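PDB 7FE6: AvmM from Streptomyces sp. NBRC 109436, which catalyses macrocyclization through dehydration and Michael-type addition in the biosynthesis of alchivemycin A. Local coordinates for residues F46-R50 / L130-S135; D76-K82 / H139-R145; A110-S114 / P172-G176. All blocks are in the same frame, centred on the assembly; numbering follows the deposited sequence.

Contact 1 (F46-R50 / L130-S135); sequences FYTNR and LPEVES. With ZHU (Alchivemycin A), chain I.
Asn49 is gripped through both its backbone and its side chain. Its N donates to Glu134 O at 2.9 Å, almost straight (166°), and its O accepts from Val133 N at 2.7 Å. Side-chain ND2 reaches Leu130 O at 3.0 Å; the acceptor lies in the amide plane. With CG anti to the backbone N (chi1 -168°), the amide reaches the carbonyl just ahead of the turn. ND2 also bonds Tyr53 O, while OD1 takes Gly51 N, so the rotation of the amide is fixed. With an alanine here, Leu130 O and Tyr53 O would probably lose this donor and Gly51 N its acceptor, loosening the approach to the turn. The type II turn from Pro131 to Glu134 is closed by Glu134 N on Pro131 O. Beyond it Thr48 and Ser135 form an antiparallel non-hydrogen-bonded pair, and OG1 of Thr48 sits 3.3 Å from CB of Ser135. Leu130 CD2 meets the ring edge of Tyr47 at CD2, 3.8 Å away. Glu132 salt-bridges Arg13 of the second subunit. Val133 CG1 is 3.3 Å from C31 of bound alchivemycin A, and Glu134 OE1 is 3.4 Å from its C7. Arg50 also lines the pocket; its NH1 bonds Leu182 O of the second subunit. Backbone bonds from Asn49 hold the turn, which places the Val133 and Glu134 side chains against the ligand.

Contact 2 (D76-K82 / H139-R145); sequences DFKLFYK and HVRLAFR
Strands 77-82 and 139-144 are antiparallel neighbours in one sheet of a beta sandwich, paired from Phe77 opposite Phe144 to Lys82 opposite His139. The axes of these segments approach to 4.6 Å, their N-to-C directions 170° apart. Lys78 with Ala143, Phe80 with Arg141 and Lys82 with His139 are the hydrogen-bonded pairs. Each makes two backbone bonds, such as Arg141 N to Phe80 O at 2.8 Å. Past the strand end, Arg145 N bonds Asp76 O at 3.0 Å. The Arg145 side chain follows alongside Asp76 and forms a salt bridge, NE to OD1, at 3.1 Å. OD1 lies in the guanidinium plane, but NE comes from above the carboxylate plane. Asp76 OD2 is held by Arg73 N.

Phe77, Leu79, Tyr81, Val140, Leu142 and Phe144 share the face turned to the other sheet. Phe77 CG lies between its backbone N and carbonyl carbon (chi1 55°), which sets its side chain alongside that of Phe144; the two rings meet obliquely. CB of Phe77 touches CD1 of Phe144 at 3.6 Å. Leu142 CD1 meets Phe77 CD1 at 3.9 Å, and Leu79 CD2 crosses Val140 CG1 at 3.4 Å. Ile64 of strand 57-66 packs on this group.

The other face carries Lys82 beside His139, with Lys82 CD 4.0 Å from CD2 of the imidazole. His139 NE2 bonds His152 of the second subunit, and Arg141 is salt-bridged to Glu42. One strand pair therefore offers an apolar face to the sandwich interior and a largely polar face to the subunit interface.

Contact 3 (A110-S114 / P172-G176); sequences ACQLS and PGLFG
Gln112 on strand 107-113 reaches across to the loop 172-176, which lies over the outer face of an edge strand of the beta sandwich. Its NE2 donates to Gly173 O. The modelled length, 2.5 Å, is very short, and its exact value is doubtful. CG is anti to the backbone N (chi1 -170°), and the chain is extended beyond it, which carries the amide off the strand to the loop backbone. The other end of the amide turns to Phe175. OE1 lies at the ring edge, near the ring plane, and is 3.4 Å from CB of Phe175. Amide and ring planes are 63° apart.

Ser114 fixes which way round the amide sits. Its OG donates to OE1 of Gln112 at 2.7 Å, from two residues on in the chain. Ser114 CB also approaches CD2 of Phe175, at 4.1 Å. The amide is therefore probably held at both ends, by a serine hydroxyl and a loop carbonyl.

At the start of the segment the contact is apolar. Both methyls of Leu174 rest against Ala110: CD1 is 3.7 Å from CB of Ala110, and CD2 is 3.6 Å from O of Ala110. Cys111 and Leu113, alternating with Ala110, Gln112 and Ser114, point away from the loop into the sandwich, where they pack on Leu79 and Tyr81.

Gly173 has backbone angles at which a CB would be jammed against the carbonyl O of Pro172. Asn61 of strand 57-66 touches both Gln112 and Leu174, and its ND2 bonds Phe175 O. Farther along the loop, Ser169 OG takes the N-H of Gly176.

Overall arrangement
From the N terminus the chain passes 46-50, 76-82 and 110-114, then 130-135, 139-145 and 172-176. Each first segment is met in the same order by its partner, so all three contacts cross and none nests in another. Contact 1 closes a loop of 79 residues, contact 2 one of 56 and contact 3 one of 57. Contacts 1 and 2 lie on the same sheet, their centres 24 Å apart, and both touch the second subunit. Contact 3 ties a loop to the edge strand of the opposite sheet. It meets contact 2 across the sandwich, where Tyr81 OH lies 2.6 Å from Ser114 O, a probable hydrogen bond.

Contact 1 (F46-R50 / L130-S135)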
loop_
_atom_site.group_PDB
_atom_site.type_symbol
_atom_site.label_atom_id
_atom_site.label_comp_id
_atom_site.label_asym_id
_atom_site.label_seq_id
_atom_site.Cartn_x
_atom_site.Cartn_y
_atom_site.Cartn_z
ATOM N N PHE A 46 -9.628 -2.501 -3.273
ATOM C CA PHE A 46 -10.741 -1.581 -3.141
ATOM C C PHE A 46 -10.424 -0.323 -3.931
ATOM O O PHE A 46 -9.267 0.097 -4.002
ATOM C CB PHE A 46 -11.046 -1.253 -1.665
ATOM C CG PHE A 46 -9.826 -1.220 -0.750
ATOM C CD1 PHE A 46 -9.299 -2.396 -0.225
ATOM C CD2 PHE A 46 -9.251 -0.002 -0.378
ATOM C CE1 PHE A 46 -8.190 -2.374 0.608
ATOM C CE2 PHE A 46 -8.140 0.041 0.466
ATOM C CZ PHE A 46 -7.606 -1.150 0.972
ATOM N N TYR A 47 -11.441 0.267 -4.544
ATOM C CA TYR A 47 -11.237 1.511 -5.271
ATOM C C TYR A 47 -11.973 2.638 -4.560
ATOM O O TYR A 47 -13.077 2.438 -4.042
ATOM C CB TYR A 47 -11.653 1.380 -6.744
ATOM C CG TYR A 47 -13.087 0.970 -7.043
ATOM C CD1 TYR A 47 -13.450 -0.386 -7.106
ATOM C CD2 TYR A 47 -14.065 1.932 -7.341
ATOM C CE1 TYR A 47 -14.760 -0.779 -7.412
ATOM C CE2 TYR A 47 -15.374 1.558 -7.647
ATOM C CZ TYR A 47 -15.714 0.194 -7.682
ATOM O OH TYR A 47 -16.997 -0.180 -7.983
ATOM N N THR A 48 -11.333 3.815 -4.508
ATOM C CA THR A 48 -11.769 4.935 -3.682
ATOM C C THR A 48 -11.844 6.195 -4.527
ATOM O O THR A 48 -10.942 6.465 -5.327
ATOM C CB THR A 48 -10.816 5.191 -2.509
ATOM O OG1 THR A 48 -10.726 4.028 -1.678
ATOM C CG2 THR A 48 -11.279 6.404 -1.670
ATOM N N ASN A 49 -12.928 6.960 -4.358
ATOM C CA ASN A 49 -13.059 8.226 -5.074
ATOM C C ASN A 49 -12.299 9.286 -4.284
ATOM O O ASN A 49 -12.796 9.819 -3.284
ATOM C CB ASN A 49 -14.517 8.616 -5.280
ATOM C CG ASN A 49 -14.673 9.769 -6.268
ATOM O OD1 ASN A 49 -13.706 10.457 -6.581
ATOM N ND2 ASN A 49 -15.888 9.975 -6.767
ATOM N N ARG A 50 -11.068 9.562 -4.718
ATOM C CA ARG A 50 -10.256 10.634 -4.174
ATOM C C ARG A 50 -10.547 11.981 -4.817
ATOM O O ARG A 50 -9.969 12.982 -4.399
ATOM C CB ARG A 50 -8.787 10.294 -4.366
ATOM C CG ARG A 50 -8.370 8.996 -3.735
ATOM C CD ARG A 50 -8.225 9.151 -2.229
ATOM N NE ARG A 50 -7.575 8.016 -1.594
ATOM C CZ ARG A 50 -7.818 7.632 -0.346
ATOM N NH1 ARG A 50 -8.707 8.288 0.394
ATOM N NH2 ARG A 50 -7.198 6.573 0.150
ATOM N N LEU A 130 -20.444 5.934 -7.052
ATOM C CA LEU A 130 -19.238 6.122 -6.233
ATOM C C LEU A 130 -19.058 7.582 -5.817
ATOM O O LEU A 130 -18.345 8.352 -6.483
ATOM C CB LEU A 130 -17.989 5.607 -6.957
ATOM C CG LEU A 130 -16.736 5.565 -6.051
ATOM C CD1 LEU A 130 -16.842 4.459 -4.990
ATOM C CD2 LEU A 130 -15.433 5.445 -6.843
ATOM N N PRO A 131 -19.647 7.997 -4.702
ATOM C CA PRO A 131 -19.480 9.385 -4.249
ATOM C C PRO A 131 -18.077 9.634 -3.714
ATOM O O PRO A 131 -17.323 8.707 -3.402
ATOM C CB PRO A 131 -20.531 9.537 -3.140
ATOM C CG PRO A 131 -21.424 8.315 -3.260
ATOM C CD PRO A 131 -20.552 7.237 -3.829
ATOM N N GLU A 132 -17.756 10.921 -3.558
ATOM C CA GLU A 132 -16.421 11.306 -3.122
ATOM C C GLU A 132 -16.141 10.678 -1.770
ATOM O O GLU A 132 -17.052 10.519 -0.950
ATOM C CB GLU A 132 -16.270 12.834 -3.047
ATOM C CG GLU A 132 -16.988 13.547 -1.892
ATOM C CD GLU A 132 -16.647 15.062 -1.795
ATOM O OE1 GLU A 132 -17.512 15.828 -1.319
ATOM O OE2 GLU A 132 -15.520 15.491 -2.152
ATOM N N VAL A 133 -14.899 10.210 -1.598
ATOM C CA VAL A 133 -14.416 9.658 -0.338
ATOM C C VAL A 133 -14.944 8.236 -0.154
ATOM O O VAL A 133 -14.447 7.478 0.687
ATOM C CB VAL A 133 -14.777 10.596 0.840
ATOM C CG1 VAL A 133 -14.302 10.056 2.170
ATOM C CG2 VAL A 133 -14.157 11.984 0.630
ATOM N N GLU A 134 -15.926 7.834 -0.956
ATOM C CA GLU A 134 -16.444 6.485 -0.774
ATOM C C GLU A 134 -15.559 5.456 -1.486
ATOM O O GLU A 134 -14.742 5.776 -2.364
ATOM C CB GLU A 134 -17.883 6.383 -1.282
ATOM C CG GLU A 134 -18.884 7.342 -0.656
ATOM C CD GLU A 134 -19.207 7.047 0.790
ATOM O OE1 GLU A 134 -18.925 5.935 1.283
ATOM O OE2 GLU A 134 -19.790 7.940 1.432
ATOM N N SER A 135 -15.785 4.188 -1.147
ATOM C CA SER A 135 -14.943 3.137 -1.698
ATOM C C SER A 135 -15.740 1.850 -1.824
ATOM O O SER A 135 -16.730 1.646 -1.112
ATOM C CB SER A 135 -13.673 2.915 -0.846
ATOM O OG SER A 135 -13.931 2.120 0.291
HETATM C C1 ZHU I . -10.331 5.599 2.731
HETATM C C11 ZHU I . -16.346 4.821 8.044
HETATM C C12 ZHU I . -14.890 4.352 8.012
HETATM C C14 ZHU I . -14.784 6.280 9.591
HETATM C C15 ZHU I . -14.290 7.432 10.067
HETATM C C17 ZHU I . -14.470 8.698 12.214
HETATM C C19 ZHU I . -14.278 11.033 11.595
HETATM C C2 ZHU I . -11.777 5.380 3.099
HETATM C C21 ZHU I . -13.777 12.818 9.931
HETATM C C22 ZHU I . -15.171 12.635 9.346
HETATM C C24 ZHU I . -15.649 10.732 10.976
HETATM C C25 ZHU I . -15.585 9.475 10.065
HETATM C C27 ZHU I . -17.027 8.677 7.974
HETATM C C28 ZHU I . -17.550 12.058 9.853
HETATM C C29 ZHU I . -12.839 13.342 8.853
HETATM C C31 ZHU I . -12.050 7.644 2.410
HETATM C C35 ZHU I . -18.948 3.949 5.343
HETATM C C38 ZHU I . -18.136 8.146 5.743
HETATM C C5 ZHU I . -14.764 7.022 4.394
HETATM C C7 ZHU I . -17.074 6.187 4.160
HETATM C C9 ZHU I . -17.816 4.683 6.067
HETATM N N33 ZHU I . -16.684 7.956 5.752
HETATM O O32 ZHU I . -14.655 5.288 2.733
HETATM O O34 ZHU I . -16.194 3.898 4.446
HETATM O O36 ZHU I . -17.905 9.051 10.116
HETATM O O40 ZHU I . -19.577 8.956 7.737
HETATM O O41 ZHU I . -14.747 8.110 7.211
#

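Contact 2 (D76-K82 / H139-R145)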
loop_
_atom_site.group_PDB
_atom_site.type_symbol
_atom_site.label_atom_id
_atom_site.label_comp_id
_atom_site.label_asym_id
_atom_site.label_seq_id
_atom_site.Cartn_x
_atom_site.Cartn_y
_atom_site.Cartn_z
ATOM N N ASP A 76 -6.387 -21.102 -16.602
ATOM C CA ASP A 76 -5.262 -21.647 -15.839
ATOM C C ASP A 76 -5.303 -21.256 -14.369
ATOM O O ASP A 76 -4.384 -21.613 -13.610
ATOM C CB ASP A 76 -3.925 -21.182 -16.422
ATOM C CG ASP A 76 -3.679 -21.713 -17.803
ATOM O OD1 ASP A 76 -3.914 -22.922 -18.024
ATOM O OD2 ASP A 76 -3.271 -20.899 -18.667
ATOM N N PHE A 77 -6.310 -20.493 -13.965
ATOM C CA PHE A 77 -6.459 -20.104 -12.579
ATOM C C PHE A 77 -7.934 -20.090 -12.201
ATOM O O PHE A 77 -8.829 -20.050 -13.050
ATOM C CB PHE A 77 -5.785 -18.751 -12.315
ATOM C CG PHE A 77 -6.254 -17.620 -13.210
ATOM C CD1 PHE A 77 -7.304 -16.790 -12.820
ATOM C CD2 PHE A 77 -5.598 -17.340 -14.405
ATOM C CE1 PHE A 77 -7.708 -15.733 -13.622
ATOM C CE2 PHE A 77 -6.002 -16.277 -15.203
ATOM C CZ PHE A 77 -7.057 -15.468 -14.802
ATOM N N LYS A 78 -8.171 -20.178 -10.903
ATOM C CA LYS A 78 -9.503 -20.046 -10.345
ATOM C C LYS A 78 -9.604 -18.712 -9.623
ATOM O O LYS A 78 -8.662 -18.287 -8.943
ATOM C CB LYS A 78 -9.823 -21.193 -9.395
ATOM C CG LYS A 78 -10.023 -22.484 -10.103
ATOM C CD LYS A 78 -10.427 -23.561 -9.147
ATOM C CE LYS A 78 -10.539 -24.867 -9.885
ATOM N NZ LYS A 78 -11.637 -24.868 -10.907
ATOM N N LEU A 79 -10.751 -18.052 -9.791
ATOM C CA LEU A 79 -10.927 -16.677 -9.340
ATOM C C LEU A 79 -12.328 -16.516 -8.772
ATOM O O LEU A 79 -13.311 -16.682 -9.498
ATOM C CB LEU A 79 -10.695 -15.690 -10.490
ATOM C CG LEU A 79 -9.986 -14.362 -10.175
ATOM C CD1 LEU A 79 -10.232 -13.341 -11.283
ATOM C CD2 LEU A 79 -10.378 -13.806 -8.835
ATOM N N PHE A 80 -12.416 -16.194 -7.483
ATOM C CA PHE A 80 -13.678 -15.868 -6.828
ATOM C C PHE A 80 -13.580 -14.496 -6.187
ATOM O O PHE A 80 -12.499 -14.061 -5.761
ATOM C CB PHE A 80 -14.042 -16.883 -5.742
ATOM C CG PHE A 80 -14.478 -18.205 -6.276
ATOM C CD1 PHE A 80 -13.535 -19.107 -6.785
ATOM C CD2 PHE A 80 -15.826 -18.560 -6.259
ATOM C CE1 PHE A 80 -13.935 -20.340 -7.276
ATOM C CE2 PHE A 80 -16.251 -19.802 -6.752
ATOM C CZ PHE A 80 -15.309 -20.692 -7.271
ATOM N N TYR A 81 -14.717 -13.820 -6.086
ATOM C CA TYR A 81 -14.690 -12.508 -5.472
ATOM C C TYR A 81 -16.026 -12.230 -4.818
ATOM O O TYR A 81 -17.032 -12.915 -5.056
ATOM C CB TYR A 81 -14.327 -11.414 -6.482
ATOM C CG TYR A 81 -15.425 -11.036 -7.458
ATOM C CD1 TYR A 81 -15.708 -11.849 -8.561
ATOM C CD2 TYR A 81 -16.133 -9.849 -7.315
ATOM C CE1 TYR A 81 -16.687 -11.514 -9.473
ATOM C CE2 TYR A 81 -17.122 -9.494 -8.218
ATOM C CZ TYR A 81 -17.401 -10.339 -9.309
ATOM O OH TYR A 81 -18.379 -10.005 -10.237
ATOM N N LYS A 82 -16.013 -11.180 -4.000
ATOM C CA LYS A 82 -17.167 -10.763 -3.218
ATOM C C LYS A 82 -17.056 -9.258 -3.077
ATOM O O LYS A 82 -16.031 -8.765 -2.595
ATOM C CB LYS A 82 -17.149 -11.479 -1.865
ATOM C CG LYS A 82 -17.856 -10.822 -0.716
ATOM C CD LYS A 82 -17.142 -11.234 0.574
ATOM C CE LYS A 82 -18.079 -11.424 1.721
ATOM N NZ LYS A 82 -18.872 -10.186 2.002
ATOM N N HIS A 139 -13.244 -8.623 -2.116
ATOM C CA HIS A 139 -12.439 -9.664 -1.495
ATOM C C HIS A 139 -12.203 -10.737 -2.562
ATOM O O HIS A 139 -13.141 -11.126 -3.260
ATOM C CB HIS A 139 -13.164 -10.237 -0.277
ATOM C CG HIS A 139 -13.453 -9.231 0.795
ATOM N ND1 HIS A 139 -12.663 -9.094 1.922
ATOM C CD2 HIS A 139 -14.430 -8.292 0.900
ATOM C CE1 HIS A 139 -13.158 -8.132 2.686
ATOM N NE2 HIS A 139 -14.231 -7.632 2.089
ATOM N N VAL A 140 -10.961 -11.184 -2.729
ATOM C CA VAL A 140 -10.616 -11.992 -3.897
ATOM C C VAL A 140 -9.905 -13.270 -3.460
ATOM O O VAL A 140 -8.912 -13.214 -2.728
ATOM C CB VAL A 140 -9.721 -11.212 -4.878
ATOM C CG1 VAL A 140 -9.516 -12.028 -6.125
ATOM C CG2 VAL A 140 -10.302 -9.896 -5.207
ATOM N N ARG A 141 -10.371 -14.413 -3.960
ATOM C CA ARG A 141 -9.714 -15.692 -3.739
ATOM C C ARG A 141 -9.146 -16.187 -5.064
ATOM O O ARG A 141 -9.886 -16.345 -6.054
ATOM C CB ARG A 141 -10.672 -16.713 -3.134
ATOM C CG ARG A 141 -10.995 -16.474 -1.678
ATOM C CD ARG A 141 -12.205 -17.292 -1.216
ATOM N NE ARG A 141 -12.507 -17.054 0.183
ATOM C CZ ARG A 141 -13.670 -17.321 0.773
ATOM N NH1 ARG A 141 -14.690 -17.832 0.086
ATOM N NH2 ARG A 141 -13.829 -17.039 2.065
ATOM N N LEU A 142 -7.837 -16.460 -5.065
ATOM C CA LEU A 142 -7.093 -16.710 -6.285
ATOM C C LEU A 142 -6.200 -17.919 -6.090
ATOM O O LEU A 142 -5.582 -18.085 -5.031
ATOM C CB LEU A 142 -6.241 -15.511 -6.670
ATOM C CG LEU A 142 -5.359 -15.658 -7.903
ATOM C CD1 LEU A 142 -6.203 -15.960 -9.127
ATOM C CD2 LEU A 142 -4.547 -14.398 -8.102
ATOM N N ALA A 143 -6.159 -18.764 -7.117
ATOM C CA ALA A 143 -5.315 -19.946 -7.133
ATOM C C ALA A 143 -4.903 -20.209 -8.571
ATOM O O ALA A 143 -5.758 -20.260 -9.461
ATOM C CB ALA A 143 -6.050 -21.159 -6.540
ATOM N N PHE A 144 -3.608 -20.370 -8.804
ATOM C CA PHE A 144 -3.139 -20.830 -10.099
ATOM C C PHE A 144 -2.998 -22.338 -10.071
ATOM O O PHE A 144 -2.690 -22.929 -9.034
ATOM C CB PHE A 144 -1.814 -20.190 -10.470
ATOM C CG PHE A 144 -1.909 -18.719 -10.668
ATOM C CD1 PHE A 144 -2.222 -18.194 -11.923
ATOM C CD2 PHE A 144 -1.721 -17.851 -9.604
ATOM C CE1 PHE A 144 -2.318 -16.821 -12.106
ATOM C CE2 PHE A 144 -1.819 -16.483 -9.782
ATOM C CZ PHE A 144 -2.115 -15.967 -11.027
ATOM N N ARG A 145 -3.247 -22.965 -11.216
ATOM C CA ARG A 145 -3.117 -24.406 -11.261
ATOM C C ARG A 145 -1.663 -24.786 -11.002
ATOM O O ARG A 145 -0.738 -24.023 -11.293
ATOM C CB ARG A 145 -3.594 -24.955 -12.612
ATOM C CG ARG A 145 -2.749 -24.525 -13.805
ATOM C CD ARG A 145 -3.217 -25.201 -15.094
ATOM N NE ARG A 145 -2.334 -24.924 -16.225
ATOM C CZ ARG A 145 -1.144 -25.494 -16.389
ATOM N NH1 ARG A 145 -0.690 -26.357 -15.489
ATOM N NH2 ARG A 145 -0.398 -25.198 -17.444
#

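Contact 3 (A110-S114 / P172-G176)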
loop_
_atom_site.group_PDB
_atom_site.type_symbol
_atom_site.label_atom_id
_atom_site.label_comp_id
_atom_site.label_asym_id
_atom_site.label_seq_id
_atom_site.Cartn_x
_atom_site.Cartn_y
_atom_site.Cartn_z
ATOM N N ALA A 110 -7.462 -9.811 -18.540
ATOM C CA ALA A 110 -8.251 -8.801 -17.848
ATOM C C ALA A 110 -9.603 -9.378 -17.437
ATOM O O ALA A 110 -10.333 -9.920 -18.271
ATOM C CB ALA A 110 -8.434 -7.563 -18.726
ATOM N N CYS A 111 -9.922 -9.273 -16.146
ATOM C CA CYS A 111 -11.120 -9.868 -15.565
ATOM C C CYS A 111 -12.005 -8.821 -14.906
ATOM O O CYS A 111 -11.528 -7.988 -14.126
ATOM C CB CYS A 111 -10.755 -10.933 -14.536
ATOM S SG CYS A 111 -9.789 -12.229 -15.219
ATOM N N GLN A 112 -13.299 -8.909 -15.174
ATOM C CA GLN A 112 -14.266 -8.025 -14.549
ATOM C C GLN A 112 -14.720 -8.601 -13.210
ATOM O O GLN A 112 -15.194 -9.737 -13.139
ATOM C CB GLN A 112 -15.456 -7.795 -15.481
ATOM C CG GLN A 112 -16.401 -6.704 -15.009
ATOM C CD GLN A 112 -17.579 -6.477 -15.960
ATOM O OE1 GLN A 112 -18.628 -5.977 -15.552
ATOM N NE2 GLN A 112 -17.387 -6.795 -17.237
ATOM N N LEU A 113 -14.597 -7.793 -12.158
ATOM C CA LEU A 113 -15.067 -8.116 -10.810
ATOM C C LEU A 113 -16.091 -7.080 -10.340
ATOM O O LEU A 113 -15.946 -6.523 -9.242
ATOM C CB LEU A 113 -13.884 -8.156 -9.825
ATOM C CG LEU A 113 -13.017 -9.419 -9.768
ATOM C CD1 LEU A 113 -12.256 -9.638 -11.079
ATOM C CD2 LEU A 113 -12.036 -9.308 -8.612
ATOM N N SER A 114 -17.160 -6.863 -11.127
ATOM C CA SER A 114 -18.125 -5.811 -10.849
ATOM C C SER A 114 -19.315 -6.401 -10.101
ATOM O O SER A 114 -19.405 -7.608 -9.866
ATOM C CB SER A 114 -18.622 -5.147 -12.137
ATOM O OG SER A 114 -19.410 -6.045 -12.947
ATOM N N PRO A 172 -14.796 -4.992 -24.416
ATOM C CA PRO A 172 -15.673 -6.159 -24.251
ATOM C C PRO A 172 -15.174 -7.040 -23.117
ATOM O O PRO A 172 -13.989 -7.370 -23.036
ATOM C CB PRO A 172 -15.599 -6.863 -25.615
ATOM C CG PRO A 172 -14.314 -6.420 -26.200
ATOM C CD PRO A 172 -14.093 -5.011 -25.711
ATOM N N GLY A 173 -16.083 -7.372 -22.210
ATOM C CA GLY A 173 -15.776 -8.170 -21.053
ATOM C C GLY A 173 -15.503 -7.376 -19.792
ATOM O O GLY A 173 -15.698 -7.909 -18.694
ATOM N N LEU A 174 -15.073 -6.121 -19.914
ATOM C CA LEU A 174 -14.695 -5.308 -18.766
ATOM C C LEU A 174 -15.724 -4.220 -18.476
ATOM O O LEU A 174 -16.398 -3.713 -19.385
ATOM C CB LEU A 174 -13.328 -4.656 -18.991
ATOM C CG LEU A 174 -12.174 -5.567 -19.414
ATOM C CD1 LEU A 174 -10.867 -4.794 -19.396
ATOM C CD2 LEU A 174 -12.102 -6.795 -18.523
ATOM N N PHE A 175 -15.768 -3.795 -17.207
ATOM C CA PHE A 175 -16.717 -2.772 -16.779
ATOM C C PHE A 175 -16.147 -1.376 -17.008
ATOM O O PHE A 175 -15.022 -1.082 -16.591
ATOM C CB PHE A 175 -17.093 -2.927 -15.306
ATOM C CG PHE A 175 -18.186 -1.987 -14.886
ATOM C CD1 PHE A 175 -17.891 -0.690 -14.485
ATOM C CD2 PHE A 175 -19.523 -2.381 -14.968
ATOM C CE1 PHE A 175 -18.905 0.194 -14.146
ATOM C CE2 PHE A 175 -20.545 -1.508 -14.620
ATOM C CZ PHE A 175 -20.236 -0.218 -14.199
ATOM N N GLY A 176 -16.934 -0.523 -17.676
ATOM C CA GLY A 176 -16.630 0.894 -17.746
ATOM C C GLY A 176 -16.369 1.440 -19.136
ATOM O O GLY A 176 -16.007 0.690 -20.054
#